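Local coordinates for L-threonine-O-3-phosphate decarboxylase (Porphyromonas gingivalis, PDB 3FKD), which probably binds pyridoxal 5'-phosphate as an aminotransferase-like fold-type I enzyme and is thought to decarboxylate L-threonine O-3-phosphate, at residues 291-296 / 301-306; 265-270 / 333-338; 262-265 / 271-274. All blocks are in the same frame, centred on the assembly; numbering follows the deposited sequence.

Followed from the N terminus, the chain runs through helix 250-266 and at once closes contact 3, where the end of that helix (262-265) meets 271-274, which begins in strand 270-272, after a five-residue connection. That connection also belongs to contact 2, whose second half, 333-338, lies on helix 325-339 near the C terminus; contacts 2 and 3 share N265. Inside this long loop, contact 1 joins helix 289-298 to strand 302-306. Contact 1 is therefore nested within contact 2 and follows contact 3 in series. Contacts 1 and 3 reach the same five-stranded sheet, their centres about 17 Å apart, while contact 2 touches both and bridges them through helix 325-339.

Contact 1. Residues 291-296 / 301-306; sequences ELKKYM and NMLIRD
A helix-turn-strand unit of the small, C-terminal part of the aminotransferase fold brings helix 289-298 against strand 302-306, the strand into which the chain turns back. One backbone bond closes the turn: M302 N donates to M296 O over 2.8 Å at a nearly straight 172°, although it reaches the oxygen from well above the carbonyl plane. Helix and strand remain close farther along, with K293 and I304 the next nearest pair of CA atoms.

I304 supplies the apolar part. Its CG1 takes the position between backbone N and carbonyl carbon (chi1 71°), and the extended chain beyond it carries CD1 to the helix backbone, 3.5 Å from K293 CA. The same CD1 meets L292 CG at 3.9 Å, the two side chains crossing at about a right angle, while V318 on the neighbouring strand 317-321 also touches I304.

K293 passes over the strand with an extended chain. Its CB lies 3.5 Å from I304 CG1, its CG, CD and CE pass by I304 O, and CE runs alongside L303 CD1. The ammonium group makes a weak bond to a water that also weakly bonds D306 N; the carboxylate of D306 is held instead by S308 N, through OD1.

Near the turn the terminal methyl of M296 meets the selenium of M302, part-way along that chain, the two side chains crossing at a slant. M296, bent at both chi2 and chi3 and touched by F331 and A334 of helix 325-339, places CE 3.9 Å from M302 SE.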
ATOM      1  N   GLU A 291     -26.045  -5.889  20.117  1.00 32.84           N
ATOM      2  CA  GLU A 291     -27.243  -5.168  20.569  1.00 35.37           C
ATOM      3  C   GLU A 291     -26.971  -3.695  20.898  1.00 31.45           C
ATOM      4  O   GLU A 291     -27.646  -2.816  20.399  1.00 30.25           O
ATOM      5  CB  GLU A 291     -27.869  -5.835  21.783  1.00 34.45           C
ATOM      6  CG  GLU A 291     -28.721  -7.047  21.477  1.00 37.87           C
ATOM      7  CD  GLU A 291     -29.131  -7.800  22.762  1.00 43.25           C
ATOM      8  OE1 GLU A 291     -29.171  -7.153  23.850  1.00 44.81           O
ATOM      9  OE2 GLU A 291     -29.407  -9.025  22.687  1.00 41.09           O
ATOM     10  N   LEU A 292     -25.987  -3.445  21.751  1.00 32.71           N
ATOM     11  CA  LEU A 292     -25.654  -2.085  22.165  1.00 33.65           C
ATOM     12  C   LEU A 292     -25.305  -1.166  20.994  1.00 33.42           C
ATOM     13  O   LEU A 292     -25.756  -0.016  20.964  1.00 33.20           O
ATOM     14  CB  LEU A 292     -24.520  -2.070  23.197  1.00 33.46           C
ATOM     15  CG  LEU A 292     -24.213  -0.713  23.861  1.00 36.38           C
ATOM     16  CD1 LEU A 292     -25.450  -0.053  24.495  1.00 33.91           C
ATOM     17  CD2 LEU A 292     -23.131  -0.871  24.911  1.00 35.55           C
ATOM     18  N   LYS A 293     -24.533  -1.688  20.038  1.00 30.98           N
ATOM     19  CA  LYS A 293     -23.966  -0.896  18.949  1.00 32.62           C
ATOM     20  C   LYS A 293     -25.015  -0.430  17.930  1.00 33.20           C
ATOM     21  O   LYS A 293     -24.906   0.655  17.343  1.00 33.17           O
ATOM     22  CB  LYS A 293     -22.855  -1.693  18.231  1.00 30.76           C
ATOM     23  CG  LYS A 293     -22.421  -1.101  16.904  1.00 26.79           C
ATOM     24  CD  LYS A 293     -21.463  -2.020  16.120  1.00 30.71           C
ATOM     25  CE  LYS A 293     -20.915  -1.338  14.821  1.00 28.32           C
ATOM     26  NZ  LYS A 293     -20.487  -2.357  13.834  1.00 31.30           N
ATOM     27  N   LYS A 294     -26.007  -1.278  17.707  1.00 31.94           N
ATOM     28  CA  LYS A 294     -27.111  -0.981  16.813  1.00 34.01           C
ATOM     29  C   LYS A 294     -28.044   0.123  17.366  1.00 33.30           C
ATOM     30  O   LYS A 294     -28.545   0.974  16.625  1.00 33.11           O
ATOM     31  CB  LYS A 294     -27.886  -2.266  16.575  1.00 33.56           C
ATOM     32  CG  LYS A 294     -29.088  -2.100  15.715  1.00 39.98           C
ATOM     33  CD  LYS A 294     -30.231  -2.998  16.194  1.00 43.47           C
ATOM     34  CE  LYS A 294     -31.217  -3.271  15.077  1.00 45.91           C
ATOM     35  NZ  LYS A 294     -30.659  -4.307  14.167  1.00 45.66           N
ATOM     36  N   TYR A 295     -28.260   0.090  18.674  1.00 31.19           N
ATOM     37  CA  TYR A 295     -29.096   1.055  19.392  1.00 32.27           C
ATOM     38  C   TYR A 295     -28.462   2.468  19.419  1.00 33.78           C
ATOM     39  O   TYR A 295     -29.030   3.433  18.913  1.00 33.68           O
ATOM     40  CB  TYR A 295     -29.255   0.528  20.812  1.00 33.43           C
ATOM     41  CG  TYR A 295     -29.991   1.427  21.770  1.00 37.53           C
ATOM     42  CD1 TYR A 295     -31.381   1.352  21.886  1.00 39.53           C
ATOM     43  CD2 TYR A 295     -29.306   2.324  22.590  1.00 37.44           C
ATOM     44  CE1 TYR A 295     -32.077   2.150  22.767  1.00 38.61           C
ATOM     45  CE2 TYR A 295     -29.996   3.137  23.474  1.00 39.08           C
ATOM     46  CZ  TYR A 295     -31.388   3.039  23.557  1.00 41.16           C
ATOM     47  OH  TYR A 295     -32.108   3.831  24.422  1.00 42.46           O
HETATM   48  N   MSE A 296     -27.281   2.557  20.023  1.00 32.11           N
HETATM   49  CA  MSE A 296     -26.454   3.733  20.001  1.00 32.51           C
HETATM   50  C   MSE A 296     -26.360   4.381  18.604  1.00 30.45           C
HETATM   51  O   MSE A 296     -26.398   5.589  18.476  1.00 26.51           O
HETATM   52  CB  MSE A 296     -25.070   3.367  20.529  1.00 31.30           C
HETATM   53  CG  MSE A 296     -25.093   2.792  21.927  1.00 32.04           C
HETATM   54 SE   MSE A 296     -25.756   4.106  23.263  1.00 54.04          SE
HETATM   55  CE  MSE A 296     -24.127   5.220  23.371  1.00 36.70           C
ATOM     56  N   ASN A 301     -27.272   7.989  17.229  1.00 31.78           N
ATOM     57  CA  ASN A 301     -26.288   8.519  16.278  1.00 30.98           C
ATOM     58  C   ASN A 301     -24.845   8.438  16.737  1.00 31.25           C
ATOM     59  O   ASN A 301     -24.021   9.267  16.358  1.00 31.68           O
ATOM     60  CB  ASN A 301     -26.579   9.983  16.015  1.00 33.04           C
ATOM     61  CG  ASN A 301     -27.926  10.192  15.371  1.00 38.40           C
ATOM     62  OD1 ASN A 301     -28.167   9.716  14.235  1.00 37.10           O
ATOM     63  ND2 ASN A 301     -28.833  10.911  16.085  1.00 32.13           N
HETATM   64  N   MSE A 302     -24.550   7.443  17.563  1.00 30.78           N
HETATM   65  CA  MSE A 302     -23.222   7.258  18.103  1.00 29.34           C
HETATM   66  C   MSE A 302     -22.654   5.925  17.681  1.00 28.72           C
HETATM   67  O   MSE A 302     -23.294   4.885  17.853  1.00 30.32           O
HETATM   68  CB  MSE A 302     -23.264   7.329  19.618  1.00 29.68           C
HETATM   69  CG  MSE A 302     -23.317   8.737  20.137  1.00 32.48           C
HETATM   70 SE   MSE A 302     -23.755   8.836  22.040  1.00 54.48          SE
HETATM   71  CE  MSE A 302     -25.551   9.633  21.921  1.00 39.27           C
ATOM     72  N   LEU A 303     -21.434   5.944  17.167  1.00 25.96           N
ATOM     73  CA  LEU A 303     -20.791   4.696  16.809  1.00 26.42           C
ATOM     74  C   LEU A 303     -19.855   4.159  17.889  1.00 24.70           C
ATOM     75  O   LEU A 303     -19.081   4.888  18.466  1.00 23.44           O
ATOM     76  CB  LEU A 303     -20.092   4.767  15.426  1.00 25.37           C
ATOM     77  CG  LEU A 303     -19.687   3.386  14.871  1.00 27.93           C
ATOM     78  CD1 LEU A 303     -20.913   2.550  14.546  1.00 29.98           C
ATOM     79  CD2 LEU A 303     -18.814   3.478  13.625  1.00 30.30           C
ATOM     80  N   ILE A 304     -19.937   2.855  18.135  1.00 25.73           N
ATOM     81  CA  ILE A 304     -19.068   2.179  19.093  1.00 25.20           C
ATOM     82  C   ILE A 304     -18.439   0.976  18.403  1.00 24.84           C
ATOM     83  O   ILE A 304     -18.977   0.499  17.418  1.00 27.06           O
ATOM     84  CB  ILE A 304     -19.855   1.706  20.343  1.00 22.75           C
ATOM     85  CG1 ILE A 304     -20.768   0.535  20.001  1.00 26.23           C
ATOM     86  CG2 ILE A 304     -20.702   2.803  20.840  1.00 24.17           C
ATOM     87  CD1 ILE A 304     -21.449  -0.028  21.156  1.00 29.50           C
ATOM     88  N   ARG A 305     -17.311   0.492  18.921  1.00 23.35           N
ATOM     89  CA  ARG A 305     -16.699  -0.746  18.456  1.00 22.98           C
ATOM     90  C   ARG A 305     -17.167  -2.022  19.199  1.00 22.08           C
ATOM     91  O   ARG A 305     -16.777  -2.289  20.331  1.00 20.37           O
ATOM     92  CB  ARG A 305     -15.171  -0.612  18.517  1.00 23.47           C
ATOM     93  CG  ARG A 305     -14.383  -1.865  18.206  1.00 23.20           C
ATOM     94  CD  ARG A 305     -14.381  -2.239  16.726  1.00 24.52           C
ATOM     95  NE  ARG A 305     -13.082  -2.806  16.304  1.00 25.64           N
ATOM     96  CZ  ARG A 305     -12.828  -4.111  16.280  1.00 26.39           C
ATOM     97  NH1 ARG A 305     -13.771  -4.980  16.632  1.00 26.54           N
ATOM     98  NH2 ARG A 305     -11.641  -4.554  15.909  1.00 25.21           N
ATOM     99  N   ASP A 306     -17.992  -2.818  18.536  1.00 22.32           N
ATOM    100  CA  ASP A 306     -18.205  -4.189  18.983  1.00 23.64           C
ATOM    101  C   ASP A 306     -16.851  -4.913  19.070  1.00 24.65           C
ATOM    102  O   ASP A 306     -16.184  -5.177  18.046  1.00 25.19           O
ATOM    103  CB  ASP A 306     -19.142  -4.919  18.024  1.00 24.51           C
ATOM    104  CG  ASP A 306     -19.511  -6.322  18.497  1.00 26.19           C
ATOM    105  OD1 ASP A 306     -18.708  -6.993  19.198  1.00 25.32           O
ATOM    106  OD2 ASP A 306     -20.634  -6.753  18.158  1.00 27.69           O
TER
HETATM  107  O   HOH W   1     -17.719  -2.953  15.435  1.00 31.28           O

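Contact 2. Residues 265-270 / 333-338; sequences NRLDGV and KALETF
L335 reaches out from helix 325-339 with CG anti to its backbone nitrogen (chi1 -176°), and L267 answers from the turn after helix 250-266 with a chi1 of -99°, well away from a staggered value. Both side chains leave their backbones toward the opposite segment. As a result, L267 CD2 fits against the branch of the other leucine, 3.9 Å from L335 CG and 4.0 Å from L335 CD2, the two chains meeting at a slant.

That single methyl does most of the touching: it also approaches the helix backbone, 4.0 Å from E336 N. The other branch, L267 CD1, lies beside the acidic side chain, 4.3 Å from E336 OE1. The closest CA atoms, those of L267 and E336, are 7.1 Å apart, so the backbones do not meet and side chains span the gap.

I332, one turn earlier on helix 325-339, also packs on L267, while L335 continues inward to L282 of strand 279-284 and L292 of helix 289-298. Chemically the join is a van der Waals one, made of leucine methyl and methine groups beside an exposed carboxylate, and it depends on shape rather than on directional polar bonds.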
ATOM      1  N   ASN A 265     -18.736   3.597  35.405  1.00 32.27           N
ATOM      2  CA  ASN A 265     -18.813   2.555  36.404  1.00 32.98           C
ATOM      3  C   ASN A 265     -20.054   2.784  37.297  1.00 36.40           C
ATOM      4  O   ASN A 265     -20.740   1.835  37.711  1.00 36.30           O
ATOM      5  CB  ASN A 265     -17.527   2.479  37.224  1.00 31.79           C
ATOM      6  CG  ASN A 265     -16.402   1.749  36.498  1.00 31.33           C
ATOM      7  OD1 ASN A 265     -16.628   0.768  35.804  1.00 31.93           O
ATOM      8  ND2 ASN A 265     -15.177   2.231  36.673  1.00 30.59           N
ATOM      9  N   ARG A 266     -20.366   4.045  37.553  1.00 34.25           N
ATOM     10  CA  ARG A 266     -21.528   4.366  38.356  1.00 37.93           C
ATOM     11  C   ARG A 266     -22.761   3.710  37.789  1.00 40.65           C
ATOM     12  O   ARG A 266     -23.703   3.400  38.532  1.00 42.09           O
ATOM     13  CB  ARG A 266     -21.772   5.866  38.397  1.00 37.89           C
ATOM     14  CG  ARG A 266     -20.903   6.579  39.367  1.00 36.68           C
ATOM     15  CD  ARG A 266     -21.532   7.880  39.638  1.00 39.08           C
ATOM     16  NE  ARG A 266     -20.874   8.557  40.743  1.00 41.82           N
ATOM     17  CZ  ARG A 266     -21.116   9.811  41.079  1.00 39.64           C
ATOM     18  NH1 ARG A 266     -22.013  10.514  40.395  1.00 41.05           N
ATOM     19  NH2 ARG A 266     -20.464  10.340  42.095  1.00 40.61           N
ATOM     20  N   LEU A 267     -22.777   3.540  36.471  1.00 36.44           N
ATOM     21  CA  LEU A 267     -23.917   2.911  35.834  1.00 38.67           C
ATOM     22  C   LEU A 267     -24.026   1.495  36.347  1.00 39.00           C
ATOM     23  O   LEU A 267     -23.010   0.854  36.626  1.00 37.83           O
ATOM     24  CB  LEU A 267     -23.805   2.945  34.300  1.00 39.96           C
ATOM     25  CG  LEU A 267     -24.623   4.089  33.674  1.00 40.97           C
ATOM     26  CD1 LEU A 267     -24.355   5.383  34.404  1.00 37.08           C
ATOM     27  CD2 LEU A 267     -24.389   4.226  32.171  1.00 35.60           C
ATOM     28  N   ASP A 268     -25.259   1.026  36.511  1.00 38.83           N
ATOM     29  CA  ASP A 268     -25.487  -0.368  36.873  1.00 39.26           C
ATOM     30  C   ASP A 268     -25.755  -1.270  35.664  1.00 40.61           C
ATOM     31  O   ASP A 268     -26.621  -0.989  34.831  1.00 41.19           O
ATOM     32  CB  ASP A 268     -26.598  -0.496  37.907  1.00 42.57           C
ATOM     33  CG  ASP A 268     -26.054  -0.637  39.335  1.00 54.29           C
ATOM     34  OD1 ASP A 268     -26.265   0.291  40.182  1.00 54.60           O
ATOM     35  OD2 ASP A 268     -25.398  -1.686  39.596  1.00 56.28           O
ATOM     36  N   GLY A 269     -24.999  -2.359  35.580  1.00 34.19           N
ATOM     37  CA  GLY A 269     -25.165  -3.298  34.504  1.00 35.81           C
ATOM     38  C   GLY A 269     -23.977  -3.237  33.569  1.00 37.77           C
ATOM     39  O   GLY A 269     -23.904  -4.021  32.619  1.00 37.47           O
ATOM     40  N   VAL A 270     -23.069  -2.291  33.825  1.00 34.23           N
ATOM     41  CA  VAL A 270     -21.845  -2.185  33.057  1.00 35.00           C
ATOM     42  C   VAL A 270     -20.602  -2.008  33.906  1.00 35.96           C
ATOM     43  O   VAL A 270     -20.592  -1.275  34.889  1.00 37.54           O
ATOM     44  CB  VAL A 270     -21.878  -1.077  31.981  1.00 35.51           C
ATOM     45  CG1 VAL A 270     -23.124  -1.177  31.170  1.00 38.61           C
ATOM     46  CG2 VAL A 270     -21.720   0.318  32.601  1.00 37.12           C
ATOM     47  N   LYS A 333     -26.087   9.131  28.906  1.00 44.39           N
ATOM     48  CA  LYS A 333     -27.539   9.019  28.860  1.00 42.92           C
ATOM     49  C   LYS A 333     -27.914   7.974  27.822  1.00 43.50           C
ATOM     50  O   LYS A 333     -28.670   7.047  28.106  1.00 45.46           O
ATOM     51  CB  LYS A 333     -28.162  10.364  28.534  1.00 39.10           C
ATOM     52  CG  LYS A 333     -27.678  11.422  29.495  1.00 45.76           C
ATOM     53  CD  LYS A 333     -28.613  12.627  29.615  1.00 51.43           C
ATOM     54  CE  LYS A 333     -28.236  13.455  30.844  1.00 56.11           C
ATOM     55  NZ  LYS A 333     -28.518  14.927  30.686  1.00 62.58           N
ATOM     56  N   ALA A 334     -27.362   8.117  26.626  1.00 41.30           N
ATOM     57  CA  ALA A 334     -27.593   7.164  25.566  1.00 40.16           C
ATOM     58  C   ALA A 334     -27.509   5.756  26.139  1.00 42.48           C
ATOM     59  O   ALA A 334     -28.381   4.932  25.912  1.00 43.67           O
ATOM     60  CB  ALA A 334     -26.573   7.357  24.469  1.00 40.50           C
ATOM     61  N   LEU A 335     -26.458   5.485  26.895  1.00 41.76           N
ATOM     62  CA  LEU A 335     -26.257   4.164  27.472  1.00 42.85           C
ATOM     63  C   LEU A 335     -27.299   3.802  28.588  1.00 43.37           C
ATOM     64  O   LEU A 335     -27.949   2.735  28.555  1.00 41.80           O
ATOM     65  CB  LEU A 335     -24.810   4.052  27.970  1.00 39.56           C
ATOM     66  CG  LEU A 335     -24.346   2.712  28.539  1.00 36.24           C
ATOM     67  CD1 LEU A 335     -24.696   1.607  27.595  1.00 35.31           C
ATOM     68  CD2 LEU A 335     -22.857   2.772  28.820  1.00 32.84           C
ATOM     69  N   GLU A 336     -27.429   4.690  29.565  1.00 42.02           N
ATOM     70  CA  GLU A 336     -28.406   4.556  30.634  1.00 44.90           C
ATOM     71  C   GLU A 336     -29.765   4.191  30.060  1.00 45.55           C
ATOM     72  O   GLU A 336     -30.451   3.292  30.550  1.00 47.38           O
ATOM     73  CB  GLU A 336     -28.504   5.865  31.412  1.00 42.34           C
ATOM     74  CG  GLU A 336     -29.086   5.675  32.764  1.00 52.30           C
ATOM     75  CD  GLU A 336     -28.615   6.739  33.758  1.00 60.30           C
ATOM     76  OE1 GLU A 336     -27.882   7.682  33.325  1.00 58.17           O
ATOM     77  OE2 GLU A 336     -28.978   6.613  34.965  1.00 54.58           O
ATOM     78  N   THR A 337     -30.136   4.887  28.999  1.00 41.89           N
ATOM     79  CA  THR A 337     -31.385   4.624  28.321  1.00 44.91           C
ATOM     80  C   THR A 337     -31.462   3.192  27.787  1.00 43.84           C
ATOM     81  O   THR A 337     -32.516   2.546  27.814  1.00 42.42           O
ATOM     82  CB  THR A 337     -31.558   5.631  27.195  1.00 44.16           C
ATOM     83  OG1 THR A 337     -31.731   6.917  27.787  1.00 46.93           O
ATOM     84  CG2 THR A 337     -32.779   5.314  26.372  1.00 43.92           C
ATOM     85  N   PHE A 338     -30.332   2.709  27.291  1.00 42.07           N
ATOM     86  CA  PHE A 338     -30.233   1.337  26.852  1.00 43.41           C
ATOM     87  C   PHE A 338     -30.504   0.386  28.030  1.00 44.18           C
ATOM     88  O   PHE A 338     -31.423  -0.413  28.008  1.00 43.27           O
ATOM     89  CB  PHE A 338     -28.860   1.049  26.240  1.00 39.72           C
ATOM     90  CG  PHE A 338     -28.689  -0.390  25.778  1.00 40.89           C
ATOM     91  CD1 PHE A 338     -29.324  -0.845  24.626  1.00 39.01           C
ATOM     92  CD2 PHE A 338     -27.908  -1.286  26.502  1.00 38.32           C
ATOM     93  CE1 PHE A 338     -29.173  -2.154  24.204  1.00 37.14           C
ATOM     94  CE2 PHE A 338     -27.761  -2.599  26.085  1.00 38.13           C
ATOM     95  CZ  PHE A 338     -28.395  -3.035  24.939  1.00 36.94           C
TER

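Contact 3. Residues 262-265 / 271-274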
ATOM      1  N   THR A 262     -15.341   6.957  35.340  1.00 30.45           N
ATOM      2  CA  THR A 262     -16.014   7.138  36.611  1.00 28.55           C
ATOM      3  C   THR A 262     -17.519   7.150  36.429  1.00 30.97           C
ATOM      4  O   THR A 262     -18.264   6.424  37.116  1.00 35.32           O
ATOM      5  CB  THR A 262     -15.615   8.487  37.226  1.00 29.38           C
ATOM      6  OG1 THR A 262     -14.202   8.504  37.490  1.00 28.19           O
ATOM      7  CG2 THR A 262     -16.407   8.746  38.493  1.00 28.53           C
ATOM      8  N   ALA A 263     -17.987   8.005  35.537  1.00 29.19           N
ATOM      9  CA  ALA A 263     -19.401   8.026  35.234  1.00 29.50           C
ATOM     10  C   ALA A 263     -19.847   6.657  34.728  1.00 34.49           C
ATOM     11  O   ALA A 263     -20.873   6.153  35.186  1.00 36.98           O
ATOM     12  CB  ALA A 263     -19.737   9.106  34.246  1.00 26.95           C
ATOM     13  N   LEU A 264     -19.086   6.030  33.821  1.00 29.42           N
ATOM     14  CA  LEU A 264     -19.502   4.730  33.346  1.00 30.34           C
ATOM     15  C   LEU A 264     -19.656   3.652  34.447  1.00 35.22           C
ATOM     16  O   LEU A 264     -20.603   2.853  34.409  1.00 35.64           O
ATOM     17  CB  LEU A 264     -18.628   4.227  32.197  1.00 32.02           C
ATOM     18  CG  LEU A 264     -18.886   4.914  30.840  1.00 31.27           C
ATOM     19  CD1 LEU A 264     -17.821   4.564  29.852  1.00 26.63           C
ATOM     20  CD2 LEU A 264     -20.250   4.645  30.259  1.00 30.07           C
ATOM     21  N   ASN A 265     -18.736   3.597  35.405  1.00 32.27           N
ATOM     22  CA  ASN A 265     -18.813   2.555  36.404  1.00 32.98           C
ATOM     23  C   ASN A 265     -20.054   2.784  37.297  1.00 36.40           C
ATOM     24  O   ASN A 265     -20.740   1.835  37.711  1.00 36.30           O
ATOM     25  CB  ASN A 265     -17.527   2.479  37.224  1.00 31.79           C
ATOM     26  CG  ASN A 265     -16.402   1.749  36.498  1.00 31.33           C
ATOM     27  OD1 ASN A 265     -16.628   0.768  35.804  1.00 31.93           O
ATOM     28  ND2 ASN A 265     -15.177   2.231  36.673  1.00 30.59           N
ATOM     29  N   GLU A 271     -19.543  -2.663  33.461  1.00 36.14           N
ATOM     30  CA  GLU A 271     -18.262  -2.662  34.124  1.00 36.88           C
ATOM     31  C   GLU A 271     -17.168  -2.169  33.144  1.00 34.42           C
ATOM     32  O   GLU A 271     -17.058  -2.679  32.029  1.00 34.22           O
ATOM     33  CB  GLU A 271     -17.990  -4.094  34.586  1.00 37.22           C
ATOM     34  CG  GLU A 271     -16.533  -4.428  34.840  1.00 42.22           C
ATOM     35  CD  GLU A 271     -16.353  -5.814  35.473  1.00 53.47           C
ATOM     36  OE1 GLU A 271     -16.637  -6.847  34.796  1.00 50.42           O
ATOM     37  OE2 GLU A 271     -15.912  -5.857  36.650  1.00 59.34           O
ATOM     38  N   VAL A 272     -16.371  -1.184  33.537  1.00 30.91           N
ATOM     39  CA  VAL A 272     -15.277  -0.750  32.671  1.00 32.75           C
ATOM     40  C   VAL A 272     -13.918  -1.324  33.067  1.00 33.39           C
ATOM     41  O   VAL A 272     -13.411  -1.040  34.161  1.00 35.92           O
ATOM     42  CB  VAL A 272     -15.187   0.795  32.544  1.00 30.80           C
ATOM     43  CG1 VAL A 272     -13.832   1.224  32.046  1.00 28.69           C
ATOM     44  CG2 VAL A 272     -16.246   1.306  31.592  1.00 32.67           C
ATOM     45  N   HIS A 273     -13.328  -2.124  32.177  1.00 32.11           N
ATOM     46  CA  HIS A 273     -11.992  -2.682  32.414  1.00 32.37           C
ATOM     47  C   HIS A 273     -10.946  -1.568  32.579  1.00 34.53           C
ATOM     48  O   HIS A 273     -10.850  -0.684  31.724  1.00 35.66           O
ATOM     49  CB  HIS A 273     -11.596  -3.633  31.285  1.00 29.24           C
ATOM     50  CG  HIS A 273     -10.339  -4.401  31.565  1.00 36.89           C
ATOM     51  ND1 HIS A 273      -9.095  -3.806  31.607  1.00 36.13           N
ATOM     52  CD2 HIS A 273     -10.134  -5.716  31.830  1.00 37.92           C
ATOM     53  CE1 HIS A 273      -8.180  -4.719  31.886  1.00 38.00           C
ATOM     54  NE2 HIS A 273      -8.783  -5.886  32.026  1.00 39.07           N
ATOM     55  N   PRO A 274     -10.167  -1.586  33.676  1.00 34.63           N
ATOM     56  CA  PRO A 274      -9.147  -0.541  33.868  1.00 33.99           C
ATOM     57  C   PRO A 274      -8.272  -0.308  32.645  1.00 32.76           C
ATOM     58  O   PRO A 274      -7.943  -1.266  31.944  1.00 30.02           O
ATOM     59  CB  PRO A 274      -8.308  -1.095  35.025  1.00 34.73           C
ATOM     60  CG  PRO A 274      -9.341  -1.767  35.880  1.00 34.31           C
ATOM     61  CD  PRO A 274     -10.278  -2.447  34.866  1.00 35.25           C
TER
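The polar part of this helix-to-strand contact is one hydrogen bond between N265 and V272. V272 N donates to N265 OD1 over 3.0 Å. The donor lies in the plane of the side-chain carbonyl and the C=O...N angle is 159°, so the amide of the asparagine faces the strand nearly head-on. In N265 a chi1 of -79° sets CG beside the backbone N and anti to the carbonyl carbon, and a chi2 of -38° then turns OD1 to the strand. A residue from the last turn of helix 250-266 thus takes up a main-chain N-H of strand 270-272, which is the outermost strand of its sheet within the chain.

The remaining approaches are van der Waals contacts. The same oxygen rests 3.6 Å from V272 CB, with the two side chains at about a right angle. One residue earlier on the helix, L264 offers CB and CD1 to a single methyl: V272 CG2 is 3.8 Å from L264 CB and 4.0 Å from L264 CD1. Both L264 and V272 are buried.

The strand pairs with strand 279-284 through backbone bonds of E271 with R283 and of H273 with L281. F280 of that strand touches both L264 and V272, and F331, I332 and L335 of helix 325-339 pack on L264. L264 thus meets both helix 325-339 and the sheet, where the two helices pack against each other.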